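Side-chain contacts in endoglucanase (Clostridium thermocellum, PDB 2YIK), which probably hydrolyses beta-1,4-glucosidic bonds in cellulose, as a glycoside hydrolase of family 9: residues A[425-429]-A[430-434]; A[489-492]-A[493-496]. All coordinates share one frame; numbering follows the deposited sequence.

Interaction 1 (A[425-429]-A[430-434]); sequences MDYLL and GKNPL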
loop_
_atom_site.group_PDB
_atom_site.type_symbol
_atom_site.label_atom_id
_atom_site.label_comp_id
_atom_site.label_asym_id
_atom_site.label_seq_id
_atom_site.Cartn_x
_atom_site.Cartn_y
_atom_site.Cartn_z
ATOM N N MET A 425 -14.142 10.546 8.192
ATOM C CA MET A 425 -14.396 10.375 6.759
ATOM C C MET A 425 -15.366 11.456 6.288
ATOM O O MET A 425 -15.200 12.018 5.200
ATOM C CB MET A 425 -14.991 9.000 6.447
ATOM C CG MET A 425 -15.127 8.737 4.947
ATOM S SD MET A 425 -13.515 8.795 4.100
ATOM C CE MET A 425 -12.948 7.049 4.385
ATOM N N ASP A 426 -16.378 11.746 7.103
ATOM C CA ASP A 426 -17.338 12.785 6.733
ATOM C C ASP A 426 -16.623 14.140 6.624
ATOM O O ASP A 426 -16.969 14.948 5.758
ATOM C CB ASP A 426 -18.497 12.856 7.738
ATOM C CG ASP A 426 -19.432 11.656 7.641
ATOM O OD1 ASP A 426 -19.255 10.818 6.727
ATOM O OD2 ASP A 426 -20.356 11.552 8.476
ATOM N N TYR A 427 -15.631 14.394 7.481
ATOM C CA TYR A 427 -14.888 15.655 7.382
ATOM C C TYR A 427 -14.188 15.668 6.026
ATOM O O TYR A 427 -14.259 16.654 5.284
ATOM C CB TYR A 427 -13.822 15.789 8.488
ATOM C CG TYR A 427 -12.900 17.003 8.328
ATOM C CD1 TYR A 427 -11.903 17.017 7.355
ATOM C CD2 TYR A 427 -13.046 18.147 9.128
ATOM C CE1 TYR A 427 -11.077 18.132 7.168
ATOM C CE2 TYR A 427 -12.217 19.272 8.952
ATOM C CZ TYR A 427 -11.238 19.256 7.964
ATOM O OH TYR A 427 -10.425 20.353 7.738
ATOM N N LEU A 428 -13.510 14.572 5.699
ATOM C CA LEU A 428 -12.798 14.495 4.429
ATOM C C LEU A 428 -13.726 14.546 3.219
ATOM O O LEU A 428 -13.306 14.950 2.138
ATOM C CB LEU A 428 -11.919 13.235 4.380
ATOM C CG LEU A 428 -10.654 13.297 5.252
ATOM C CD1 LEU A 428 -9.977 11.926 5.289
ATOM C CD2 LEU A 428 -9.702 14.353 4.706
ATOM N N LEU A 429 -14.985 14.156 3.394
ATOM C CA LEU A 429 -15.932 14.194 2.288
ATOM C C LEU A 429 -16.613 15.562 2.149
ATOM O O LEU A 429 -17.425 15.759 1.251
ATOM C CB LEU A 429 -16.987 13.087 2.443
ATOM C CG LEU A 429 -16.480 11.644 2.278
ATOM C CD1 LEU A 429 -17.636 10.662 2.446
ATOM C CD2 LEU A 429 -15.838 11.475 0.901
ATOM N N GLY A 430 -16.293 16.502 3.037
ATOM C CA GLY A 430 -16.899 17.822 2.930
ATOM C C GLY A 430 -17.454 18.482 4.185
ATOM O O GLY A 430 -17.775 19.669 4.157
ATOM N N LYS A 431 -17.580 17.731 5.274
ATOM C CA LYS A 431 -18.105 18.272 6.526
ATOM C C LYS A 431 -16.966 19.017 7.243
ATOM O O LYS A 431 -16.476 18.585 8.291
ATOM C CB LYS A 431 -18.643 17.123 7.381
ATOM C CG LYS A 431 -19.558 17.537 8.506
ATOM C CD LYS A 431 -20.432 16.365 8.942
ATOM C CE LYS A 431 -21.262 16.732 10.163
ATOM N NZ LYS A 431 -21.876 15.532 10.801
ATOM N N ASN A 432 -16.556 20.141 6.660
ATOM C CA ASN A 432 -15.457 20.942 7.183
ATOM C C ASN A 432 -15.650 22.435 6.896
ATOM O O ASN A 432 -16.570 22.819 6.176
ATOM C CB ASN A 432 -14.146 20.454 6.562
ATOM C CG ASN A 432 -14.175 20.480 5.042
ATOM O OD1 ASN A 432 -14.290 21.543 4.427
ATOM N ND2 ASN A 432 -14.068 19.303 4.427
ATOM N N PRO A 433 -14.774 23.295 7.445
ATOM C CA PRO A 433 -14.880 24.744 7.232
ATOM C C PRO A 433 -14.911 25.237 5.786
ATOM O O PRO A 433 -15.433 26.321 5.521
ATOM C CB PRO A 433 -13.677 25.290 7.998
ATOM C CG PRO A 433 -13.566 24.345 9.140
ATOM C CD PRO A 433 -13.740 22.999 8.454
ATOM N N LEU A 434 -14.361 24.457 4.857
ATOM C CA LEU A 434 -14.332 24.854 3.449
ATOM C C LEU A 434 -15.407 24.146 2.635
ATOM O O LEU A 434 -15.530 24.385 1.434
ATOM C CB LEU A 434 -12.967 24.524 2.826
ATOM C CG LEU A 434 -11.687 25.104 3.433
ATOM C CD1 LEU A 434 -10.481 24.648 2.616
ATOM C CD2 LEU A 434 -11.769 26.636 3.457
HETATM O O HOH W 1 -20.191 12.781 10.923
#
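Hydrogen bonds at the end of helix 416-428 centre on Tyr427 O, which accepts from Gly430 N at 3.0 Å and from Asn432 ND2 at 2.8 Å. The two donors come from different directions: the amide nitrogen lies nearly along the C=O bond (C=O...donor angle 160°), whereas Gly430 N sits well above the carbonyl plane. Lys431 N reaches back to Asp426 O at 2.9 Å. With the positive phi of Gly430 (134°), the bonds Lys431 N to Asp426 O and Gly430 N to Tyr427 O make a Schellman motif that ends the helix. Asn432 ND2 also donates to Arg436 O, and Asn432 OD1 takes Leu434 N at 2.9 Å on an in-plane lone pair, forming an Asx turn.

Apolar contact comes from the Tyr427 ring, turned toward the loop with CG anti to the backbone N (chi1 173°). Asn432 CB lies over one face, offset toward the rim, 3.5 Å from the ring centroid, a CH-pi contact. Tyr384 stacks with this ring, and the phenol OH is hydrogen-bonded to Asp483.

A single water bridges the opposite charges of Asp426 and Lys431. It donates to Asp426 OD2 (2.7 Å) and accepts from Lys431 NZ (3.2 Å), while Asp426 OD1 is hydrogen-bonded to Tyr40 OH.

Interaction 2 (A[489-492]-A[493-496]); sequences TNDY and IYNE
Asp491 OD1 is gripped by two successive backbone amides, Tyr494 N at 3.2 Å and, more weakly, Ile493 N at 3.3 Å. The Tyr494 bond is fairly straight (156° at the hydrogen) but meets the oxygen from above the carboxylate plane. The torsion that sets CG opposite the backbone N (chi1 176°) carries the carboxylate to these amides of Ile493 and Tyr494. A third link runs through the main chain: Asn495 N donates to Asp491 O at 3.1 Å, at a more bent 136°.

Accepting at OD1 from the amides two (weakly) and three residues on, and at O from that four on, Asp491 fits an Asx motif; it also centres an inverse gamma turn. In the (alpha/alpha)6-barrel fold of family 9 enzymes, this stretch belongs to the loop leading into helix 499-516. It brings the Glu496 side chain to about 4 Å from that of His451, a predicted active-site residue. Asn495 also shares a backbone hydrogen bond with His451, and Tyr494 shares one with Gly478.

Side-chain packing spans one to three residues. Asp491 OD2 lies at the edge of the Tyr494 ring, in its plane, and 3.2 Å from Tyr494 CB. Ile493 CG2 sits over the centre of one face of that same ring, 3.5 Å above its plane. Tyr492 and Ile493 run side by side in the same direction, with Tyr492 CE2 touching Ile493 CD1 at 3.7 Å.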
loop_
_atom_site.group_PDB
_atom_site.type_symbol
_atom_site.label_atom_id
_atom_site.label_comp_id
_atom_site.label_asym_id
_atom_site.label_seq_id
_atom_site.Cartn_x
_atom_site.Cartn_y
_atom_site.Cartn_z
ATOM N N THR A 489 -2.801 22.611 -9.186
ATOM C CA THR A 489 -1.989 21.513 -9.681
ATOM C C THR A 489 -0.560 21.565 -9.128
ATOM O O THR A 489 0.043 20.524 -8.852
ATOM C CB THR A 489 -1.955 21.521 -11.228
ATOM O OG1 THR A 489 -3.290 21.370 -11.733
ATOM C CG2 THR A 489 -1.090 20.378 -11.757
ATOM N N ASN A 490 -0.013 22.764 -8.941
ATOM C CA ASN A 490 1.350 22.856 -8.427
ATOM C C ASN A 490 1.479 22.858 -6.904
ATOM O O ASN A 490 2.582 23.041 -6.381
ATOM C CB ASN A 490 2.082 24.074 -9.019
ATOM C CG ASN A 490 1.451 25.396 -8.617
ATOM O OD1 ASN A 490 0.534 25.440 -7.799
ATOM N ND2 ASN A 490 1.955 26.487 -9.191
ATOM N N ASP A 491 0.370 22.662 -6.187
ATOM C CA ASP A 491 0.436 22.593 -4.725
ATOM C C ASP A 491 0.795 21.137 -4.450
ATOM O O ASP A 491 -0.085 20.289 -4.270
ATOM C CB ASP A 491 -0.918 22.929 -4.081
ATOM C CG ASP A 491 -0.901 22.764 -2.565
ATOM O OD1 ASP A 491 0.197 22.493 -2.018
ATOM O OD2 ASP A 491 -1.973 22.904 -1.920
ATOM N N TYR A 492 2.094 20.846 -4.419
ATOM C CA TYR A 492 2.545 19.479 -4.217
ATOM C C TYR A 492 2.469 18.927 -2.801
ATOM O O TYR A 492 2.768 17.751 -2.582
ATOM C CB TYR A 492 3.971 19.307 -4.750
ATOM C CG TYR A 492 4.985 20.186 -4.070
ATOM C CD1 TYR A 492 5.202 21.500 -4.494
ATOM C CD2 TYR A 492 5.707 19.715 -2.973
ATOM C CE1 TYR A 492 6.122 22.329 -3.831
ATOM C CE2 TYR A 492 6.620 20.526 -2.306
ATOM C CZ TYR A 492 6.824 21.828 -2.734
ATOM O OH TYR A 492 7.729 22.623 -2.051
ATOM N N ILE A 493 2.089 19.751 -1.832
ATOM C CA ILE A 493 1.978 19.250 -0.468
ATOM C C ILE A 493 0.536 18.859 -0.171
ATOM O O ILE A 493 0.229 17.697 0.117
ATOM C CB ILE A 493 2.428 20.303 0.571
ATOM C CG1 ILE A 493 3.934 20.531 0.465
ATOM C CG2 ILE A 493 2.076 19.834 1.983
ATOM C CD1 ILE A 493 4.741 19.255 0.647
ATOM N N TYR A 494 -0.353 19.834 -0.283
ATOM C CA TYR A 494 -1.747 19.603 0.010
ATOM C C TYR A 494 -2.561 18.954 -1.102
ATOM O O TYR A 494 -3.635 18.421 -0.837
ATOM C CB TYR A 494 -2.347 20.919 0.499
ATOM C CG TYR A 494 -1.597 21.384 1.735
ATOM C CD1 TYR A 494 -1.772 20.732 2.966
ATOM C CD2 TYR A 494 -0.633 22.391 1.658
ATOM C CE1 TYR A 494 -1.004 21.065 4.085
ATOM C CE2 TYR A 494 0.148 22.733 2.781
ATOM C CZ TYR A 494 -0.047 22.062 3.987
ATOM O OH TYR A 494 0.713 22.376 5.095
ATOM N N ASN A 495 -2.043 18.963 -2.330
ATOM C CA ASN A 495 -2.755 18.336 -3.446
ATOM C C ASN A 495 -2.028 17.121 -4.023
ATOM O O ASN A 495 -2.349 16.645 -5.117
ATOM C CB ASN A 495 -3.056 19.352 -4.557
ATOM C CG ASN A 495 -4.537 19.725 -4.609
ATOM O OD1 ASN A 495 -4.981 20.464 -5.493
ATOM N ND2 ASN A 495 -5.307 19.214 -3.653
ATOM N N GLU A 496 -1.043 16.631 -3.281
ATOM C CA GLU A 496 -0.289 15.444 -3.677
ATOM C C GLU A 496 -1.243 14.242 -3.640
ATOM O O GLU A 496 -2.171 14.198 -2.823
ATOM C CB GLU A 496 0.860 15.220 -2.686
ATOM C CG GLU A 496 1.508 13.841 -2.701
ATOM C CD GLU A 496 2.444 13.629 -3.873
ATOM O OE1 GLU A 496 2.290 14.323 -4.902
ATOM O OE2 GLU A 496 3.334 12.758 -3.763
#

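Both contacts are local and lie in the same family 9 range, on the same side of the chain's centre, yet they do not touch: their centres are 18 Å apart and their nearest atoms about 9 Å. Interaction 1 is mostly buried and closes a regular helix; interaction 2 is a surface contact, most of its residues partly exposed, and shapes a loop without regular structure. Their chemistry differs accordingly. In 425-434 a main-chain carbonyl is the shared acceptor, whereas in 489-496 a carboxylate oxygen takes that part. Helix 499-516 relates to both, since Met425 packs on it and 489-496 leads into it. Interaction 1 lies away from the annotated sites; interaction 2 adjoins the predicted active-site histidine.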